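PDB 2H8O: geranyltranstransferase from Agrobacterium tumefaciens, which probably catalyses the condensation of geranyl diphosphate with isopentenyl diphosphate to give farnesyl diphosphate. Local coordinates for residues R44-A47 with A48-E51; I94-V97 with A98-G102. All blocks are in the same frame, centred on the assembly; numbering follows the deposited sequence. Where two conformers were deposited one is given.

Contact 1: residues R44-A47 with A48-E51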
ATOM      1  N   ARG A  44     -15.687 -22.285   4.534  1.00 19.88           N
ATOM      2  CA  ARG A  44     -15.215 -22.936   3.298  1.00 20.25           C
ATOM      3  C   ARG A  44     -15.861 -22.343   2.051  1.00 19.29           C
ATOM      4  O   ARG A  44     -15.183 -22.161   1.031  1.00 18.69           O
ATOM      5  CB  ARG A  44     -15.424 -24.447   3.341  1.00 20.44           C
ATOM      6  CG  ARG A  44     -14.555 -25.191   4.352  1.00 22.86           C
ATOM      7  CD  ARG A  44     -14.620 -26.707   4.204  1.00 25.52           C
ATOM      8  NE  ARG A  44     -15.973 -27.225   3.971  1.00 29.43           N
ATOM      9  CZ  ARG A  44     -16.794 -27.718   4.901  1.00 30.13           C
ATOM     10  NH1 ARG A  44     -16.460 -27.782   6.190  1.00 29.37           N
ATOM     11  NH2 ARG A  44     -17.988 -28.141   4.525  1.00 29.63           N
ATOM     12  N   GLU A  45     -17.158 -22.043   2.119  1.00 18.42           N
ATOM     13  CA  GLU A  45     -17.885 -21.427   0.996  1.00 18.61           C
ATOM     14  C   GLU A  45     -17.337 -20.059   0.667  1.00 18.21           C
ATOM     15  O   GLU A  45     -17.094 -19.735  -0.505  1.00 18.15           O
ATOM     16  CB  GLU A  45     -19.382 -21.262   1.304  1.00 18.72           C
ATOM     17  CG  GLU A  45     -20.167 -22.505   1.310  1.00 20.73           C
ATOM     18  CD  GLU A  45     -21.556 -22.367   1.986  1.00 20.96           C
ATOM     19  OE1 GLU A  45     -22.042 -21.244   2.243  1.00 26.44           O
ATOM     20  OE2 GLU A  45     -22.158 -23.413   2.254  1.00 23.86           O
ATOM     21  N   ASN A  46     -17.180 -19.241   1.701  1.00 16.65           N
ATOM     22  CA  ASN A  46     -16.668 -17.902   1.508  1.00 16.55           C
ATOM     23  C   ASN A  46     -15.219 -17.947   1.074  1.00 16.60           C
ATOM     24  O   ASN A  46     -14.786 -17.096   0.319  1.00 17.92           O
ATOM     25  CB  ASN A  46     -16.886 -17.015   2.760  1.00 17.25           C
ATOM     26  CG  ASN A  46     -18.347 -16.644   2.933  1.00 18.35           C
ATOM     27  OD1 ASN A  46     -19.158 -16.804   1.999  1.00 18.44           O
ATOM     28  ND2 ASN A  46     -18.707 -16.151   4.129  1.00 18.71           N
ATOM     29  N   ALA A  47     -14.466 -18.925   1.582  1.00 16.97           N
ATOM     30  CA  ALA A  47     -13.061 -19.078   1.174  1.00 16.26           C
ATOM     31  C   ALA A  47     -13.003 -19.349  -0.320  1.00 16.78           C
ATOM     32  O   ALA A  47     -12.242 -18.713  -1.060  1.00 17.03           O
ATOM     33  CB  ALA A  47     -12.388 -20.190   1.958  1.00 16.82           C
ATOM     34  N   ALA A  48     -13.822 -20.287  -0.785  1.00 15.91           N
ATOM     35  CA  ALA A  48     -13.871 -20.613  -2.211  1.00 15.53           C
ATOM     36  C   ALA A  48     -14.312 -19.430  -3.102  1.00 15.30           C
ATOM     37  O   ALA A  48     -13.721 -19.181  -4.152  1.00 15.84           O
ATOM     38  CB  ALA A  48     -14.755 -21.844  -2.457  1.00 16.20           C
ATOM     39  N   LYS A  49     -15.347 -18.697  -2.693  1.00 14.78           N
ATOM     40  CA  LYS A  49     -15.761 -17.503  -3.436  1.00 15.78           C
ATOM     41  C   LYS A  49     -14.653 -16.466  -3.518  1.00 15.93           C
ATOM     42  O   LYS A  49     -14.431 -15.870  -4.561  1.00 16.09           O
ATOM     43  CB  LYS A  49     -16.978 -16.867  -2.771  1.00 16.41           C
ATOM     44  CG  LYS A  49     -18.249 -17.657  -2.931  1.00 18.45           C
ATOM     45  CD  LYS A  49     -19.441 -16.915  -2.345  1.00 18.23           C
ATOM     46  CE  LYS A  49     -20.747 -17.690  -2.507  1.00 22.35           C
ATOM     47  NZ  LYS A  49     -21.828 -17.131  -1.623  1.00 27.05           N
ATOM     48  N   THR A  50     -13.985 -16.242  -2.390  1.00 15.82           N
ATOM     49  CA  THR A  50     -12.930 -15.227  -2.310  1.00 15.63           C
ATOM     50  C   THR A  50     -11.745 -15.672  -3.172  1.00 15.97           C
ATOM     51  O   THR A  50     -11.203 -14.893  -3.941  1.00 16.50           O
ATOM     52  CB  THR A  50     -12.487 -14.966  -0.855  1.00 16.21           C
ATOM     53  OG1 THR A  50     -13.618 -14.547  -0.068  1.00 14.88           O
ATOM     54  CG2 THR A  50     -11.436 -13.866  -0.800  1.00 16.85           C
ATOM     55  N   GLU A  51     -11.373 -16.942  -3.053  1.00 15.23           N
ATOM     56  CA  GLU A  51     -10.313 -17.486  -3.896  1.00 15.25           C
ATOM     57  C   GLU A  51     -10.601 -17.376  -5.392  1.00 15.09           C
ATOM     58  O   GLU A  51      -9.686 -17.130  -6.183  1.00 15.41           O
ATOM     59  CB  GLU A  51      -9.979 -18.910  -3.467  1.00 15.21           C
ATOM     60  CG  GLU A  51      -9.275 -18.951  -2.133  1.00 15.48           C
ATOM     61  CD  GLU A  51      -9.334 -20.304  -1.418  1.00 17.34           C
ATOM     62  OE1 GLU A  51      -9.850 -21.309  -2.003  1.00 20.01           O
ATOM     63  OE2 GLU A  51      -8.870 -20.349  -0.252  1.00 18.88           O
TER
HETATM   64  O   HOH W   1     -21.402 -15.989   0.764  1.00 38.35           O
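The backbone N-H of Ala-48 bonds Arg-44 O (N to O 2.9 Å), the first of four successive i to i+4 bonds across this part of helix 34-57, which belongs to the all-helical isoprenoid synthase fold of this enzyme family. Its CB lies 3.5 Å from the same Arg-44 O. Lys-49 follows, with N bonded to Glu-45 O; its CG, set beside the backbone N by chi1 of -71°, packs 3.4 Å from that Glu-45 O. From there the chain runs extended to NZ, which a single water joins to Asn-46: the water accepts from Lys-49 NZ and donates to Asn-46 OD1, both at 2.7 Å. The Asn-46 amide is thereby held at two ends, since ND2 bonds Glu-95 on helix 88-99. Thr-50, buried against Pro-90, Ile-94 and Leu-108, grips Asn-46 O twice, through N at 3.0 Å and through OG1, the two donors approaching from opposite faces of the carbonyl plane. Glu-51 bonds Ala-47 O through N, while its carboxylate pairs with Arg-87 in a salt bridge. On the way to that partner the Glu-51 side chain passes over the Ala-47 carbonyl, bringing its CG to 3.2 Å from Ala-47 O.

Contact 2: residues I94-V97 with A98-G102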
ATOM      1  N   ILE A  94     -17.567 -10.493   4.344  1.00 15.87           N
ATOM      2  CA  ILE A  94     -18.742 -11.014   3.649  1.00 15.25           C
ATOM      3  C   ILE A  94     -19.927 -11.124   4.609  1.00 15.00           C
ATOM      4  O   ILE A  94     -21.055 -10.739   4.281  1.00 15.98           O
ATOM      5  CB  ILE A  94     -18.413 -12.393   3.023  1.00 15.56           C
ATOM      6  CG1 ILE A  94     -17.427 -12.219   1.847  1.00 15.96           C
ATOM      7  CG2 ILE A  94     -19.700 -13.104   2.555  1.00 15.92           C
ATOM      8  CD1 ILE A  94     -16.729 -13.482   1.427  1.00 16.25           C
ATOM      9  N   GLU A  95     -19.683 -11.677   5.793  1.00 15.67           N
ATOM     10  CA  GLU A  95     -20.789 -11.936   6.729  1.00 15.94           C
ATOM     11  C   GLU A  95     -21.265 -10.673   7.468  1.00 16.47           C
ATOM     12  O   GLU A  95     -22.435 -10.555   7.803  1.00 16.12           O
ATOM     13  CB  GLU A  95     -20.453 -13.096   7.666  1.00 16.16           C
ATOM     14  CG  GLU A  95     -20.300 -14.444   6.905  1.00 15.90           C
ATOM     15  CD  GLU A  95     -21.573 -14.850   6.111  1.00 16.87           C
ATOM     16  OE1 GLU A  95     -22.706 -14.529   6.556  1.00 16.34           O
ATOM     17  OE2 GLU A  95     -21.463 -15.530   5.050  1.00 18.62           O
ATOM     18  N   SER A  96     -20.363  -9.721   7.687  1.00 16.20           N
ATOM     19  CA  SER A  96     -20.757  -8.415   8.227  0.50 16.19           C
ATOM     20  C   SER A  96     -21.644  -7.697   7.213  1.00 16.65           C
ATOM     21  O   SER A  96     -22.703  -7.151   7.560  1.00 17.24           O
ATOM     22  CB  SER A  96     -19.536  -7.556   8.556  0.50 16.53           C
ATOM     23  OG  SER A  96     -19.938  -6.300   9.081  0.50 15.34           O
ATOM     24  N   VAL A  97     -21.228  -7.734   5.949  1.00 16.36           N
ATOM     25  CA  VAL A  97     -22.027  -7.149   4.888  1.00 16.80           C
ATOM     26  C   VAL A  97     -23.416  -7.817   4.833  1.00 16.45           C
ATOM     27  O   VAL A  97     -24.435  -7.118   4.748  1.00 17.34           O
ATOM     28  CB  VAL A  97     -21.322  -7.236   3.519  1.00 16.58           C
ATOM     29  CG1 VAL A  97     -22.255  -6.772   2.409  1.00 17.49           C
ATOM     30  CG2 VAL A  97     -20.026  -6.381   3.510  1.00 16.25           C
ATOM     31  N   ALA A  98     -23.476  -9.151   4.901  1.00 16.25           N
ATOM     32  CA  ALA A  98     -24.753  -9.875   4.845  1.00 17.08           C
ATOM     33  C   ALA A  98     -25.650  -9.529   6.033  1.00 17.64           C
ATOM     34  O   ALA A  98     -26.868  -9.328   5.862  1.00 18.22           O
ATOM     35  CB  ALA A  98     -24.520 -11.364   4.803  1.00 17.39           C
ATOM     36  N   LEU A  99     -25.053  -9.473   7.225  1.00 17.93           N
ATOM     37  CA  LEU A  99     -25.787  -9.125   8.436  1.00 18.28           C
ATOM     38  C   LEU A  99     -26.536  -7.817   8.290  1.00 19.10           C
ATOM     39  O   LEU A  99     -27.691  -7.701   8.754  1.00 18.91           O
ATOM     40  CB  LEU A  99     -24.853  -9.029   9.644  1.00 18.18           C
ATOM     41  CG  LEU A  99     -25.499  -8.651  10.975  1.00 18.04           C
ATOM     42  CD1 LEU A  99     -26.345  -9.798  11.519  1.00 20.65           C
ATOM     43  CD2 LEU A  99     -24.416  -8.209  11.958  1.00 18.22           C
ATOM     44  N   LEU A 100     -25.879  -6.844   7.660  1.00 19.36           N
ATOM     45  CA  LEU A 100     -26.364  -5.460   7.555  1.00 20.48           C
ATOM     46  C   LEU A 100     -27.047  -5.162   6.210  1.00 21.16           C
ATOM     47  O   LEU A 100     -27.385  -4.012   5.929  1.00 23.79           O
ATOM     48  CB  LEU A 100     -25.197  -4.493   7.792  1.00 20.81           C
ATOM     49  CG  LEU A 100     -24.500  -4.649   9.150  1.00 20.76           C
ATOM     50  CD1 LEU A 100     -23.281  -3.727   9.352  1.00 21.92           C
ATOM     51  CD2 LEU A 100     -25.525  -4.419  10.254  1.00 20.11           C
ATOM     52  N   GLY A 101     -27.225  -6.190   5.392  1.00 21.40           N
ATOM     53  CA  GLY A 101     -27.952  -6.085   4.133  1.00 21.21           C
ATOM     54  C   GLY A 101     -27.271  -5.340   2.998  1.00 21.59           C
ATOM     55  O   GLY A 101     -27.952  -4.892   2.057  1.00 22.62           O
ATOM     56  N   GLY A 102     -25.943  -5.249   3.053  1.00 20.57           N
ATOM     57  CA  GLY A 102     -25.165  -4.592   1.998  1.00 20.04           C
ATOM     58  C   GLY A 102     -25.005  -5.461   0.771  1.00 19.15           C
ATOM     59  O   GLY A 102     -25.485  -6.596   0.738  1.00 19.59           O
TER
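Val-97 lays its CG1 methyl against the backbone of Gly-102, 3.5 Å from Gly-102 C. The methyl stands anti to the backbone N (chi1 173°), a rotation that lays it on the residues following the helix. One turn earlier, the regular bonding of helix 88-99 is still intact: Ala-98 N reaches Ile-94 O, and Leu-99 N reaches Glu-95 O at 2.9 Å. The next bond, Leu-100 N to Ser-96 O, lengthens to 3.2 Å, and Leu-100 N makes a further, weak bond to Val-97 O. The helix then ends in a Schellman motif, with Gly-101 as the C-prime residue at a positive phi of 72°, a conformation that favours glycine. Its two defining bonds run from Gly-102 N back to Val-97 O (2.9 Å) and from Gly-101 N to Ala-98 O (3.2 Å). Gly-102 suits the tight fit in its own way, because its lack of a side chain lets Val-97 CG1 lie close to the main chain. Leu-100 sets its CG just beyond the Ser-96 carbonyl oxygen, 3.5 Å from Ser-96 O. Around this helix end, Leu-100 packs on Leu-247 and Ala-234, and Leu-99 on Tyr-316 and Leu-323. Buried Glu-95 brings OE1 to 4.0 Å from Ala-98 CB. Its OE2 forms a salt bridge with Arg-42 NH1, while Ser-96 OG is bonded to the backbone O of Cys-230.

From the N terminus, the chain first enters helix 34-57, where contact 1 spans consecutive turns and closes no long loop. After helix 71-82 it reaches contact 2, at the C-terminal end of helix 88-99, where the turn leads on to helix 104-125. The two contacts are therefore in series and neither nest nor cross; their centres lie about 15 Å apart. They nevertheless touch in space, through a polar bridge at Glu-95, whose OE2 serves both Asn-46 and Arg-42 of helix 34-57, and through apolar packing at Ile-94. This joins helix 34-57 to helix 88-99, whose far end reaches helices 211-237, 241-267 and 321-331.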